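Local coordinates for protein putative glutathionylspermidine synthase (Methylobacillus flagellatus, PDB 3N6X) that probably acts as a circularly permuted ATP-grasp ligase, a putative glutathionylspermidine synthase that would use ATP to join a carboxylate to an amine, at residues A[28-33]-A[182-187]; A[70-75]-A[174-179]; A[92-97]-A[325-330]; A[279-282]-A[287-290]. All blocks are in the same frame, centred on the assembly; numbering follows the deposited sequence.

How the contacts relate
Contacts 1, 2 and 3 are largely buried, whereas contact 4 is only partly so and has its arginine at the surface. Contacts 1 and 2 are neighbours: both draw on helix 170-183, and they touch where Phe184 CE2 meets Val74 CB at 3.8 Å. Contact 3, its centre about 31 Å from that of contact 2, joins helices 81-105 and 327-335 on the other side of the chain's centre. Contact 4 folds one loop on itself, its centre about 29 Å from that of contact 3. Indole packing with one hydrogen bond marks contact 1, apolar and amide packing contact 2, a guanidinium face contact 3, and backbone and water bonds contact 4.

Contact 1: residues A[28-33]-A[182-187]; sequences AAWLQD and RLFPEL
Trp30 fits its indole into the bend between helices 170-183 and 185-190, where Leu187, Glu186 and Phe184 receive it. The methyls of Leu187 cover one indole face: CD1 reaches Trp30 CG at 3.5 Å, while CD2 sits 3.6 Å from the centroid of the six-membered ring and almost on its normal, a CH-pi contact. In the plane of the indole, Trp30 NE1 gives a hydrogen bond to Glu186 OE2 (3.1 Å, 158° at the hydrogen), reaching that oxygen on its anti side. A bend at chi2 (-82°) folds the Glu186 chain so that its carboxylate meets the N-H. The benzo edge of the indole (CZ2, CH2) points at the face of Phe184 in a T-shaped pair, planes 74° apart, with Trp30 CZ2 3.6 Å from Phe184 CD1; Leu183 CB backs the phenyl ring's other face. Replacing Trp30 with alanine would probably open a gap beside Leu187 and Phe184 and deprive Glu186 OE2 of its indole donor. Tyr27 and Leu39 also pack on the indole. The arrangement is a tryptophan of helix 25-33 packed against the junction of helices 170-183 and 185-190, the latter two in the ATP-grasp family region.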
loop_
_atom_site.group_PDB
_atom_site.type_symbol
_atom_site.label_atom_id
_atom_site.label_comp_id
_atom_site.label_asym_id
_atom_site.label_seq_id
_atom_site.Cartn_x
_atom_site.Cartn_y
_atom_site.Cartn_z
ATOM N N ALA A 28 4.023 -17.112 23.089
ATOM C CA ALA A 28 3.535 -18.452 23.445
ATOM C C ALA A 28 3.426 -18.597 24.976
ATOM O O ALA A 28 2.432 -19.136 25.473
ATOM C CB ALA A 28 4.472 -19.510 22.887
ATOM N N ALA A 29 4.433 -18.062 25.715
ATOM C CA ALA A 29 4.457 -18.052 27.178
ATOM C C ALA A 29 3.251 -17.275 27.716
ATOM O O ALA A 29 2.439 -17.841 28.454
ATOM C CB ALA A 29 5.754 -17.423 27.676
ATOM N N TRP A 30 3.088 -16.003 27.276
ATOM C CA TRP A 30 1.953 -15.163 27.657
ATOM C C TRP A 30 0.624 -15.874 27.366
ATOM O O TRP A 30 -0.293 -15.825 28.191
ATOM C CB TRP A 30 2.008 -13.815 26.914
ATOM C CG TRP A 30 0.770 -12.983 27.076
ATOM C CD1 TRP A 30 0.494 -12.110 28.086
ATOM C CD2 TRP A 30 -0.366 -12.951 26.196
ATOM N NE1 TRP A 30 -0.740 -11.532 27.889
ATOM C CE2 TRP A 30 -1.288 -12.027 26.734
ATOM C CE3 TRP A 30 -0.678 -13.589 24.982
ATOM C CZ2 TRP A 30 -2.506 -11.736 26.112
ATOM C CZ3 TRP A 30 -1.893 -13.313 24.376
ATOM C CH2 TRP A 30 -2.788 -12.390 24.935
ATOM N N LEU A 31 0.529 -16.536 26.189
ATOM C CA LEU A 31 -0.677 -17.239 25.743
ATOM C C LEU A 31 -1.052 -18.395 26.685
ATOM O O LEU A 31 -2.241 -18.610 26.942
ATOM C CB LEU A 31 -0.497 -17.731 24.293
ATOM C CG LEU A 31 -1.777 -18.028 23.482
ATOM C CD1 LEU A 31 -2.621 -16.767 23.264
ATOM C CD2 LEU A 31 -1.428 -18.645 22.146
ATOM N N GLN A 32 -0.042 -19.091 27.253
ATOM C CA GLN A 32 -0.271 -20.182 28.210
ATOM C C GLN A 32 -0.804 -19.655 29.548
ATOM O O GLN A 32 -1.707 -20.258 30.124
ATOM C CB GLN A 32 1.008 -21.004 28.424
ATOM C CG GLN A 32 1.048 -22.269 27.574
ATOM C CD GLN A 32 2.322 -23.048 27.773
ATOM O OE1 GLN A 32 3.257 -22.970 26.970
ATOM N NE2 GLN A 32 2.376 -23.843 28.834
ATOM N N ASP A 33 -0.280 -18.505 30.012
ATOM C CA ASP A 33 -0.690 -17.883 31.277
ATOM C C ASP A 33 -2.107 -17.264 31.209
ATOM O O ASP A 33 -2.678 -16.947 32.258
ATOM C CB ASP A 33 0.341 -16.817 31.719
ATOM C CG ASP A 33 1.782 -17.311 31.831
ATOM O OD1 ASP A 33 2.060 -18.453 31.388
ATOM O OD2 ASP A 33 2.639 -16.537 32.322
ATOM N N ARG A 182 -4.843 -1.484 24.184
ATOM C CA ARG A 182 -6.023 -1.383 25.041
ATOM C C ARG A 182 -6.384 -2.770 25.623
ATOM O O ARG A 182 -6.663 -2.876 26.813
ATOM C CB ARG A 182 -7.197 -0.801 24.236
ATOM C CG ARG A 182 -8.382 -0.330 25.054
ATOM C CD ARG A 182 -9.456 0.197 24.112
ATOM N NE ARG A 182 -10.486 0.976 24.802
ATOM C CZ ARG A 182 -11.587 1.433 24.211
ATOM N NH1 ARG A 182 -11.808 1.187 22.924
ATOM N NH2 ARG A 182 -12.474 2.137 24.901
ATOM N N LEU A 183 -6.337 -3.829 24.790
ATOM C CA LEU A 183 -6.666 -5.184 25.231
ATOM C C LEU A 183 -5.569 -5.808 26.086
ATOM O O LEU A 183 -5.874 -6.389 27.127
ATOM C CB LEU A 183 -6.947 -6.104 24.022
ATOM C CG LEU A 183 -8.193 -5.830 23.183
ATOM C CD1 LEU A 183 -8.145 -6.629 21.888
ATOM C CD2 LEU A 183 -9.470 -6.151 23.952
ATOM N N PHE A 184 -4.296 -5.783 25.603
ATOM C CA PHE A 184 -3.202 -6.506 26.267
ATOM C C PHE A 184 -1.957 -5.639 26.602
ATOM O O PHE A 184 -0.854 -5.938 26.125
ATOM C CB PHE A 184 -2.799 -7.748 25.444
ATOM C CG PHE A 184 -3.932 -8.407 24.686
ATOM C CD1 PHE A 184 -4.877 -9.185 25.350
ATOM C CD2 PHE A 184 -4.046 -8.261 23.310
ATOM C CE1 PHE A 184 -5.920 -9.804 24.647
ATOM C CE2 PHE A 184 -5.084 -8.888 22.607
ATOM C CZ PHE A 184 -6.010 -9.661 23.279
ATOM N N PRO A 185 -2.081 -4.631 27.511
ATOM C CA PRO A 185 -0.902 -3.813 27.857
ATOM C C PRO A 185 0.287 -4.638 28.347
ATOM O O PRO A 185 1.428 -4.334 27.999
ATOM C CB PRO A 185 -1.433 -2.862 28.948
ATOM C CG PRO A 185 -2.713 -3.477 29.420
ATOM C CD PRO A 185 -3.286 -4.162 28.228
ATOM N N GLU A 186 0.016 -5.722 29.089
ATOM C CA GLU A 186 1.060 -6.600 29.637
ATOM C C GLU A 186 1.946 -7.251 28.544
ATOM O O GLU A 186 3.124 -7.515 28.783
ATOM C CB GLU A 186 0.450 -7.654 30.590
ATOM C CG GLU A 186 -0.370 -8.747 29.904
ATOM C CD GLU A 186 -1.815 -8.424 29.547
ATOM O OE1 GLU A 186 -2.240 -7.258 29.725
ATOM O OE2 GLU A 186 -2.523 -9.348 29.089
ATOM N N LEU A 187 1.379 -7.469 27.338
ATOM C CA LEU A 187 2.086 -8.057 26.193
ATOM C C LEU A 187 3.154 -7.091 25.659
ATOM O O LEU A 187 4.237 -7.519 25.261
ATOM C CB LEU A 187 1.064 -8.394 25.097
ATOM C CG LEU A 187 1.340 -9.577 24.176
ATOM C CD1 LEU A 187 2.161 -10.647 24.848
ATOM C CD2 LEU A 187 0.042 -10.140 23.642
#

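Contact 2: residues A[70-75]-A[174-179]; sequences IPFDVV and LENRKM
Phe72 and Asn176 run past each other in opposite directions, the phenyl ring coming from the loop and the amide from helix 170-183. Their planes are 42° apart, so the two flat groups meet obliquely rather than as a stack. Phe72 CE1 makes the nearest approach, 3.5 Å from Asn176 CG, and Asn176 OD1 lies 3.6 Å from Phe72 CD1. With CG anti to the backbone nitrogen (chi1 179°), the ring extends from the loop to reach the helix. One turn further along, Met179, a selenomethionine, also passes antiparallel to the phenyl: its CG touches Phe72 CE2 at 3.9 Å. The Met179 chain bends at chi2 and chi3, and it is this methylene rather than the selenium that makes the contact. One side of the ring, CD1 and CE1, therefore serves the amide, while CE2 on the other side serves the selenomethionine.

The contact itself contains no hydrogen bond. Asn176 ND2 instead makes weak bonds to Thr466 OG1 and Lys467 O, which would help set the rotation of the amide lying against the ring. Thr466 is shared, since its side chain touches Phe72 and its backbone bonds to Pro71 and Asp73. Replacing Phe72 with alanine would probably open a gap between the loop and helix 170-183, beside Asn176 and Met179, and leave both without their aromatic neighbour. Here the loop before strand 77-79, backbone-bonded to Thr466 of strand 464-471 in the mixed sheet, packs through Phe72 on helix 170-183 and joins that strand to the helix.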
loop_
_atom_site.group_PDB
_atom_site.type_symbol
_atom_site.label_atom_id
_atom_site.label_comp_id
_atom_site.label_asym_id
_atom_site.label_seq_id
_atom_site.Cartn_x
_atom_site.Cartn_y
_atom_site.Cartn_z
ATOM N N ILE A 70 -14.242 -4.856 9.089
ATOM C CA ILE A 70 -13.254 -5.901 8.759
ATOM C C ILE A 70 -12.839 -6.692 10.025
ATOM O O ILE A 70 -12.492 -6.082 11.035
ATOM C CB ILE A 70 -12.017 -5.276 8.022
ATOM C CG1 ILE A 70 -12.439 -4.625 6.675
ATOM C CG2 ILE A 70 -10.876 -6.312 7.821
ATOM C CD1 ILE A 70 -11.368 -3.731 6.018
ATOM N N PRO A 71 -12.854 -8.051 9.987
ATOM C CA PRO A 71 -12.449 -8.819 11.179
ATOM C C PRO A 71 -11.008 -8.548 11.619
ATOM O O PRO A 71 -10.143 -8.270 10.793
ATOM C CB PRO A 71 -12.643 -10.281 10.754
ATOM C CG PRO A 71 -13.542 -10.231 9.575
ATOM C CD PRO A 71 -13.253 -8.945 8.881
ATOM N N PHE A 72 -10.764 -8.616 12.927
ATOM C CA PHE A 72 -9.448 -8.405 13.504
ATOM C C PHE A 72 -8.987 -9.646 14.259
ATOM O O PHE A 72 -9.768 -10.235 15.010
ATOM C CB PHE A 72 -9.457 -7.176 14.432
ATOM C CG PHE A 72 -8.133 -6.891 15.104
ATOM C CD1 PHE A 72 -7.068 -6.361 14.384
ATOM C CD2 PHE A 72 -7.956 -7.140 16.461
ATOM C CE1 PHE A 72 -5.842 -6.105 15.005
ATOM C CE2 PHE A 72 -6.731 -6.870 17.085
ATOM C CZ PHE A 72 -5.685 -6.350 16.355
ATOM N N ASP A 73 -7.736 -10.067 14.026
ATOM C CA ASP A 73 -7.127 -11.192 14.725
ATOM C C ASP A 73 -6.125 -10.643 15.747
ATOM O O ASP A 73 -5.361 -9.722 15.431
ATOM C CB ASP A 73 -6.438 -12.142 13.746
ATOM C CG ASP A 73 -5.944 -13.421 14.394
ATOM O OD1 ASP A 73 -6.796 -14.270 14.764
ATOM O OD2 ASP A 73 -4.710 -13.612 14.467
ATOM N N VAL A 74 -6.149 -11.186 16.980
ATOM C CA VAL A 74 -5.319 -10.691 18.091
ATOM C C VAL A 74 -3.895 -11.250 18.127
ATOM O O VAL A 74 -3.110 -10.854 18.994
ATOM C CB VAL A 74 -6.039 -10.769 19.473
ATOM C CG1 VAL A 74 -7.362 -9.996 19.448
ATOM C CG2 VAL A 74 -6.265 -12.218 19.906
ATOM N N VAL A 75 -3.546 -12.153 17.195
ATOM C CA VAL A 75 -2.173 -12.672 17.137
ATOM C C VAL A 75 -1.346 -11.737 16.248
ATOM O O VAL A 75 -1.644 -11.607 15.055
ATOM C CB VAL A 75 -2.089 -14.145 16.672
ATOM C CG1 VAL A 75 -0.675 -14.696 16.863
ATOM C CG2 VAL A 75 -3.113 -15.012 17.404
ATOM N N LEU A 174 -2.701 2.205 12.427
ATOM C CA LEU A 174 -2.709 2.997 13.652
ATOM C C LEU A 174 -3.721 2.497 14.675
ATOM O O LEU A 174 -3.363 2.321 15.838
ATOM C CB LEU A 174 -2.902 4.493 13.342
ATOM C CG LEU A 174 -1.781 5.118 12.496
ATOM C CD1 LEU A 174 -2.152 6.513 12.036
ATOM C CD2 LEU A 174 -0.456 5.130 13.249
ATOM N N GLU A 175 -4.944 2.154 14.223
ATOM C CA GLU A 175 -6.012 1.656 15.103
ATOM C C GLU A 175 -5.767 0.258 15.616
ATOM O O GLU A 175 -6.183 -0.056 16.727
ATOM C CB GLU A 175 -7.396 1.755 14.421
ATOM C CG GLU A 175 -7.949 3.183 14.391
ATOM C CD GLU A 175 -7.957 3.911 15.734
ATOM O OE1 GLU A 175 -8.433 3.324 16.738
ATOM O OE2 GLU A 175 -7.454 5.056 15.785
ATOM N N ASN A 176 -5.097 -0.592 14.827
ATOM C CA ASN A 176 -4.810 -1.951 15.274
ATOM C C ASN A 176 -3.826 -1.939 16.419
ATOM O O ASN A 176 -3.975 -2.724 17.349
ATOM C CB ASN A 176 -4.312 -2.836 14.129
ATOM C CG ASN A 176 -5.383 -3.193 13.139
ATOM O OD1 ASN A 176 -6.576 -2.972 13.368
ATOM N ND2 ASN A 176 -4.974 -3.695 11.981
ATOM N N ARG A 177 -2.864 -0.997 16.402
ATOM C CA ARG A 177 -1.909 -0.869 17.507
ATOM C C ARG A 177 -2.632 -0.413 18.788
ATOM O O ARG A 177 -2.431 -1.006 19.855
ATOM C CB ARG A 177 -0.762 0.103 17.159
ATOM C CG ARG A 177 0.178 0.384 18.356
ATOM C CD ARG A 177 0.862 -0.894 18.882
ATOM N NE ARG A 177 1.426 -1.698 17.789
ATOM C CZ ARG A 177 2.588 -1.440 17.200
ATOM N NH1 ARG A 177 3.358 -0.454 17.642
ATOM N NH2 ARG A 177 2.998 -2.175 16.184
ATOM N N LYS A 178 -3.473 0.639 18.663
ATOM C CA LYS A 178 -4.256 1.215 19.753
ATOM C C LYS A 178 -5.163 0.138 20.403
ATOM O O LYS A 178 -5.230 0.058 21.622
ATOM C CB LYS A 178 -5.083 2.399 19.219
ATOM C CG LYS A 178 -5.662 3.294 20.295
ATOM C CD LYS A 178 -6.559 4.390 19.701
ATOM C CE LYS A 178 -7.603 4.868 20.690
ATOM N NZ LYS A 178 -7.564 6.347 20.869
HETATM N N MSE A 179 -5.761 -0.744 19.573
HETATM C CA MSE A 179 -6.625 -1.862 19.992
HETATM C C MSE A 179 -5.846 -2.900 20.820
HETATM O O MSE A 179 -6.328 -3.331 21.873
HETATM C CB MSE A 179 -7.263 -2.523 18.745
HETATM C CG MSE A 179 -8.069 -3.794 19.048
HETATM SE SE MSE A 179 -9.540 -3.458 20.300
HETATM C CE MSE A 179 -10.801 -2.841 19.086
#

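Contact 3: residues A[92-97]-A[325-330]; sequences IQRVKA and IYVPEM
The guanidinium of Arg94 has Val327 over one face, with the CG1 methyl 3.5 Å from CZ and centred above the plane. Around that centre the same methyl lies 3.8 Å from Arg94 NE, so a single branch of the valine spans the flat group. Val327 CB takes part as well, 3.7 Å from Arg94 NH2. The two side chains cross at about a right angle, and the arginine is extended from CG to NE, which carries its flat end across to the start of helix 327-335. Val327 CG1 is turned anti to its own backbone nitrogen (chi1 -179°), placing this branch against the arginine.

The polar atoms of the guanidinium have partners beyond the two segments: NE forms a salt bridge with Asp162 and NH1 a hydrogen bond to Asn343 OD1. These bonds would fix the turn of the plane, and the buried charge is probably balanced by Asp162, while the valine supplies an apolar lid over the face.

One turn further along helix 81-105 the backbones draw closer, with Ala97 CA 5.7 Å from Met330 CA. The small Ala97 side chain points at the other helix, where its CB lies 4.1 Å from Met330 CB and 4.0 Å from Met330 C. Met330, a selenomethionine, starts toward segment 92-97, but its extended chain leads away from it to pack further along helix 81-105, on Leu98 and Phe101. The contact is a helix-helix interface between helices 81-105 and 327-335, close-packed at an alanine, within the ATP-grasp family region; its arginine reaches on to Asp162 and Asn343 in paired strands of the mixed sheet.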
loop_
_atom_site.group_PDB
_atom_site.type_symbol
_atom_site.label_atom_id
_atom_site.label_comp_id
_atom_site.label_asym_id
_atom_site.label_seq_id
_atom_site.Cartn_x
_atom_site.Cartn_y
_atom_site.Cartn_z
ATOM N N ILE A 92 12.953 1.292 0.652
ATOM C CA ILE A 92 13.507 2.629 0.363
ATOM C C ILE A 92 14.225 2.625 -0.996
ATOM O O ILE A 92 14.068 3.566 -1.784
ATOM C CB ILE A 92 14.435 3.122 1.520
ATOM C CG1 ILE A 92 13.605 3.508 2.759
ATOM C CG2 ILE A 92 15.349 4.299 1.067
ATOM C CD1 ILE A 92 14.411 3.611 4.081
ATOM N N GLN A 93 15.002 1.554 -1.271
ATOM C CA GLN A 93 15.743 1.412 -2.529
ATOM C C GLN A 93 14.782 1.421 -3.710
ATOM O O GLN A 93 15.009 2.146 -4.681
ATOM C CB GLN A 93 16.576 0.112 -2.522
ATOM C CG GLN A 93 17.321 -0.125 -3.836
ATOM C CD GLN A 93 17.777 -1.538 -3.990
ATOM O OE1 GLN A 93 16.979 -2.476 -4.052
ATOM N NE2 GLN A 93 19.067 -1.714 -4.106
ATOM N N ARG A 94 13.682 0.632 -3.603
ATOM C CA ARG A 94 12.669 0.492 -4.636
ATOM C C ARG A 94 11.954 1.811 -4.891
ATOM O O ARG A 94 11.809 2.216 -6.043
ATOM C CB ARG A 94 11.667 -0.603 -4.243
ATOM C CG ARG A 94 10.727 -0.988 -5.370
ATOM C CD ARG A 94 9.779 -2.100 -4.965
ATOM N NE ARG A 94 8.848 -2.429 -6.049
ATOM C CZ ARG A 94 9.008 -3.448 -6.891
ATOM N NH1 ARG A 94 10.059 -4.254 -6.779
ATOM N NH2 ARG A 94 8.115 -3.674 -7.844
ATOM N N VAL A 95 11.542 2.500 -3.820
ATOM C CA VAL A 95 10.838 3.777 -3.916
ATOM C C VAL A 95 11.742 4.888 -4.453
ATOM O O VAL A 95 11.284 5.685 -5.275
ATOM C CB VAL A 95 10.112 4.128 -2.589
ATOM C CG1 VAL A 95 9.591 5.572 -2.587
ATOM C CG2 VAL A 95 8.974 3.149 -2.340
ATOM N N LYS A 96 13.055 4.872 -4.107
ATOM C CA LYS A 96 13.984 5.864 -4.688
ATOM C C LYS A 96 14.066 5.703 -6.194
ATOM O O LYS A 96 13.974 6.688 -6.913
ATOM C CB LYS A 96 15.385 5.783 -4.060
ATOM C CG LYS A 96 15.464 6.421 -2.675
ATOM C CD LYS A 96 16.814 6.131 -2.007
ATOM C CE LYS A 96 17.071 7.028 -0.817
ATOM N NZ LYS A 96 18.327 6.653 -0.110
ATOM N N ALA A 97 14.171 4.462 -6.675
ATOM C CA ALA A 97 14.254 4.163 -8.117
ATOM C C ALA A 97 12.941 4.525 -8.835
ATOM O O ALA A 97 12.981 5.062 -9.933
ATOM C CB ALA A 97 14.584 2.695 -8.330
ATOM N N ILE A 325 6.991 -4.653 -14.246
ATOM C CA ILE A 325 8.022 -5.601 -14.654
ATOM C C ILE A 325 9.407 -4.968 -14.867
ATOM O O ILE A 325 10.410 -5.683 -14.860
ATOM C CB ILE A 325 7.537 -6.462 -15.851
ATOM C CG1 ILE A 325 7.327 -5.597 -17.117
ATOM C CG2 ILE A 325 6.236 -7.252 -15.468
ATOM C CD1 ILE A 325 7.179 -6.402 -18.427
ATOM N N TYR A 326 9.470 -3.627 -15.018
ATOM C CA TYR A 326 10.739 -2.915 -15.247
ATOM C C TYR A 326 11.388 -2.378 -13.978
ATOM O O TYR A 326 12.496 -1.849 -14.041
ATOM C CB TYR A 326 10.540 -1.780 -16.271
ATOM C CG TYR A 326 9.976 -2.272 -17.585
ATOM C CD1 TYR A 326 10.732 -3.077 -18.434
ATOM C CD2 TYR A 326 8.670 -1.969 -17.964
ATOM C CE1 TYR A 326 10.200 -3.572 -19.627
ATOM C CE2 TYR A 326 8.133 -2.446 -19.157
ATOM C CZ TYR A 326 8.893 -3.267 -19.973
ATOM O OH TYR A 326 8.365 -3.738 -21.144
ATOM N N VAL A 327 10.709 -2.503 -12.828
ATOM C CA VAL A 327 11.208 -1.959 -11.561
ATOM C C VAL A 327 12.617 -2.461 -11.184
ATOM O O VAL A 327 13.488 -1.622 -10.966
ATOM C CB VAL A 327 10.167 -2.011 -10.399
ATOM C CG1 VAL A 327 10.744 -1.397 -9.125
ATOM C CG2 VAL A 327 8.894 -1.286 -10.799
ATOM N N PRO A 328 12.927 -3.793 -11.270
ATOM C CA PRO A 328 14.307 -4.235 -10.991
ATOM C C PRO A 328 15.351 -3.555 -11.889
ATOM O O PRO A 328 16.434 -3.211 -11.410
ATOM C CB PRO A 328 14.250 -5.753 -11.220
ATOM C CG PRO A 328 12.846 -6.113 -11.020
ATOM C CD PRO A 328 12.041 -4.952 -11.520
ATOM N N GLU A 329 14.997 -3.298 -13.174
ATOM C CA GLU A 329 15.886 -2.609 -14.122
ATOM C C GLU A 329 16.046 -1.128 -13.783
ATOM O O GLU A 329 17.108 -0.558 -14.059
ATOM C CB GLU A 329 15.406 -2.783 -15.579
ATOM C CG GLU A 329 15.683 -4.153 -16.183
ATOM C CD GLU A 329 17.087 -4.699 -15.996
ATOM O OE1 GLU A 329 18.060 -3.928 -16.156
ATOM O OE2 GLU A 329 17.211 -5.902 -15.680
HETATM N N MSE A 330 14.989 -0.487 -13.183
HETATM C CA MSE A 330 15.094 0.912 -12.724
HETATM C C MSE A 330 16.133 1.005 -11.604
HETATM O O MSE A 330 16.902 1.952 -11.565
HETATM C CB MSE A 330 13.762 1.419 -12.190
HETATM C CG MSE A 330 12.655 1.500 -13.223
HETATM SE SE MSE A 330 10.964 1.915 -12.283
HETATM C CE MSE A 330 9.774 1.487 -13.692
#

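Contact 4: residues A[279-282]-A[287-290]; sequences DDFI and FRPD
Arg288 passes at a slant across Asp280 and Phe281, meeting something at nearly every atom from its root outward. Its CB rests 3.2 Å from Asp280 O, and CG stays beside the same carbonyl. Next, CD sits over one face of the Phe281 ring, 3.8 Å from the centroid and 17° off the normal, a CH-pi contact. NE continues across the ring, 3.6 Å from Phe281 CE1, and also comes 3.6 Å from Asp280 CB, which lies in the plane of the guanidinium at its edge. At the tip, Arg288 CZ comes to 4.2 Å from Phe281 CZ, and the guanidinium is nearly parallel to the phenyl ring, 11° between planes. The chain gets there by running straight from CG to NE. Asp280 OD2 forms only a long salt bridge to NE; the carboxylate's OD1 pairs with Arg128.

The backbone beneath is more firmly tied. Arg288 N donates to Asp280 O (3.2 Å, 146° at the hydrogen) in the carbonyl plane, and a water donates to both Asp280 O and Arg288 O, so Asp280 O receives two bonds. Next to Arg288, Phe287 turns its ring to the backbone of the other segment: CD2 approaches Asp279 O at 3.3 Å and packs more loosely on Ile282 CG1, while Arg128 makes a cation-pi contact with the ring. Backbone and water bonds close this loop on itself, drawing together two parts of the irregular connection between strand 268-275 and helix 298-303.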
loop_
_atom_site.group_PDB
_atom_site.type_symbol
_atom_site.label_atom_id
_atom_site.label_comp_id
_atom_site.label_asym_id
_atom_site.label_seq_id
_atom_site.Cartn_x
_atom_site.Cartn_y
_atom_site.Cartn_z
ATOM N N ASP A 279 -6.011 11.864 -10.171
ATOM C CA ASP A 279 -5.593 12.884 -11.159
ATOM C C ASP A 279 -6.751 13.359 -11.995
ATOM O O ASP A 279 -6.939 14.550 -12.164
ATOM C CB ASP A 279 -4.535 12.293 -12.125
ATOM C CG ASP A 279 -3.163 12.148 -11.544
ATOM O OD1 ASP A 279 -2.947 12.625 -10.413
ATOM O OD2 ASP A 279 -2.290 11.586 -12.233
ATOM N N ASP A 280 -7.482 12.414 -12.580
ATOM C CA ASP A 280 -8.593 12.654 -13.494
ATOM C C ASP A 280 -9.625 13.630 -12.969
ATOM O O ASP A 280 -10.318 14.256 -13.764
ATOM C CB ASP A 280 -9.283 11.322 -13.821
ATOM C CG ASP A 280 -8.685 10.596 -14.985
ATOM O OD1 ASP A 280 -8.162 11.269 -15.897
ATOM O OD2 ASP A 280 -8.807 9.351 -15.031
ATOM N N PHE A 281 -9.777 13.716 -11.640
ATOM C CA PHE A 281 -10.840 14.504 -11.008
ATOM C C PHE A 281 -10.399 15.819 -10.356
ATOM O O PHE A 281 -11.248 16.514 -9.800
ATOM C CB PHE A 281 -11.571 13.641 -9.978
ATOM C CG PHE A 281 -12.465 12.589 -10.579
ATOM C CD1 PHE A 281 -11.951 11.360 -10.976
ATOM C CD2 PHE A 281 -13.834 12.808 -10.713
ATOM C CE1 PHE A 281 -12.782 10.381 -11.522
ATOM C CE2 PHE A 281 -14.662 11.832 -11.262
ATOM C CZ PHE A 281 -14.131 10.626 -11.671
ATOM N N ILE A 282 -9.097 16.164 -10.409
ATOM C CA ILE A 282 -8.581 17.342 -9.695
ATOM C C ILE A 282 -8.825 18.696 -10.356
ATOM O O ILE A 282 -8.736 19.714 -9.671
ATOM C CB ILE A 282 -7.096 17.194 -9.249
ATOM C CG1 ILE A 282 -6.141 17.080 -10.444
ATOM C CG2 ILE A 282 -6.908 16.071 -8.235
ATOM C CD1 ILE A 282 -5.057 18.072 -10.427
ATOM N N PHE A 287 -8.563 18.074 -17.077
ATOM C CA PHE A 287 -8.870 16.651 -17.130
ATOM C C PHE A 287 -10.369 16.463 -17.332
ATOM O O PHE A 287 -10.931 17.167 -18.163
ATOM C CB PHE A 287 -8.326 15.934 -15.877
ATOM C CG PHE A 287 -6.819 16.058 -15.731
ATOM C CD1 PHE A 287 -5.964 15.615 -16.737
ATOM C CD2 PHE A 287 -6.259 16.650 -14.605
ATOM C CE1 PHE A 287 -4.574 15.737 -16.605
ATOM C CE2 PHE A 287 -4.868 16.776 -14.475
ATOM C CZ PHE A 287 -4.035 16.307 -15.469
ATOM N N ARG A 288 -11.021 15.534 -16.585
ATOM C CA ARG A 288 -12.473 15.283 -16.678
ATOM C C ARG A 288 -13.266 16.582 -16.468
ATOM O O ARG A 288 -13.248 17.130 -15.364
ATOM C CB ARG A 288 -12.903 14.244 -15.641
ATOM C CG ARG A 288 -12.465 12.829 -15.958
ATOM C CD ARG A 288 -12.868 11.909 -14.835
ATOM N NE ARG A 288 -12.498 10.522 -15.100
ATOM C CZ ARG A 288 -13.321 9.622 -15.625
ATOM N NH1 ARG A 288 -14.564 9.960 -15.953
ATOM N NH2 ARG A 288 -12.910 8.378 -15.829
ATOM N N PRO A 289 -13.922 17.130 -17.536
ATOM C CA PRO A 289 -14.603 18.440 -17.387
ATOM C C PRO A 289 -15.875 18.402 -16.549
ATOM O O PRO A 289 -16.369 19.453 -16.130
ATOM C CB PRO A 289 -14.891 18.853 -18.835
ATOM C CG PRO A 289 -14.983 17.571 -19.579
ATOM C CD PRO A 289 -13.996 16.639 -18.932
ATOM N N ASP A 290 -16.412 17.204 -16.320
ATOM C CA ASP A 290 -17.644 17.017 -15.560
ATOM C C ASP A 290 -17.387 16.883 -14.065
ATOM O O ASP A 290 -18.341 16.893 -13.289
ATOM C CB ASP A 290 -18.410 15.780 -16.079
ATOM C CG ASP A 290 -19.161 16.016 -17.378
ATOM O OD1 ASP A 290 -19.616 17.173 -17.608
ATOM O OD2 ASP A 290 -19.333 15.042 -18.148
HETATM O O HOH W 1 -11.032 16.941 -13.394
#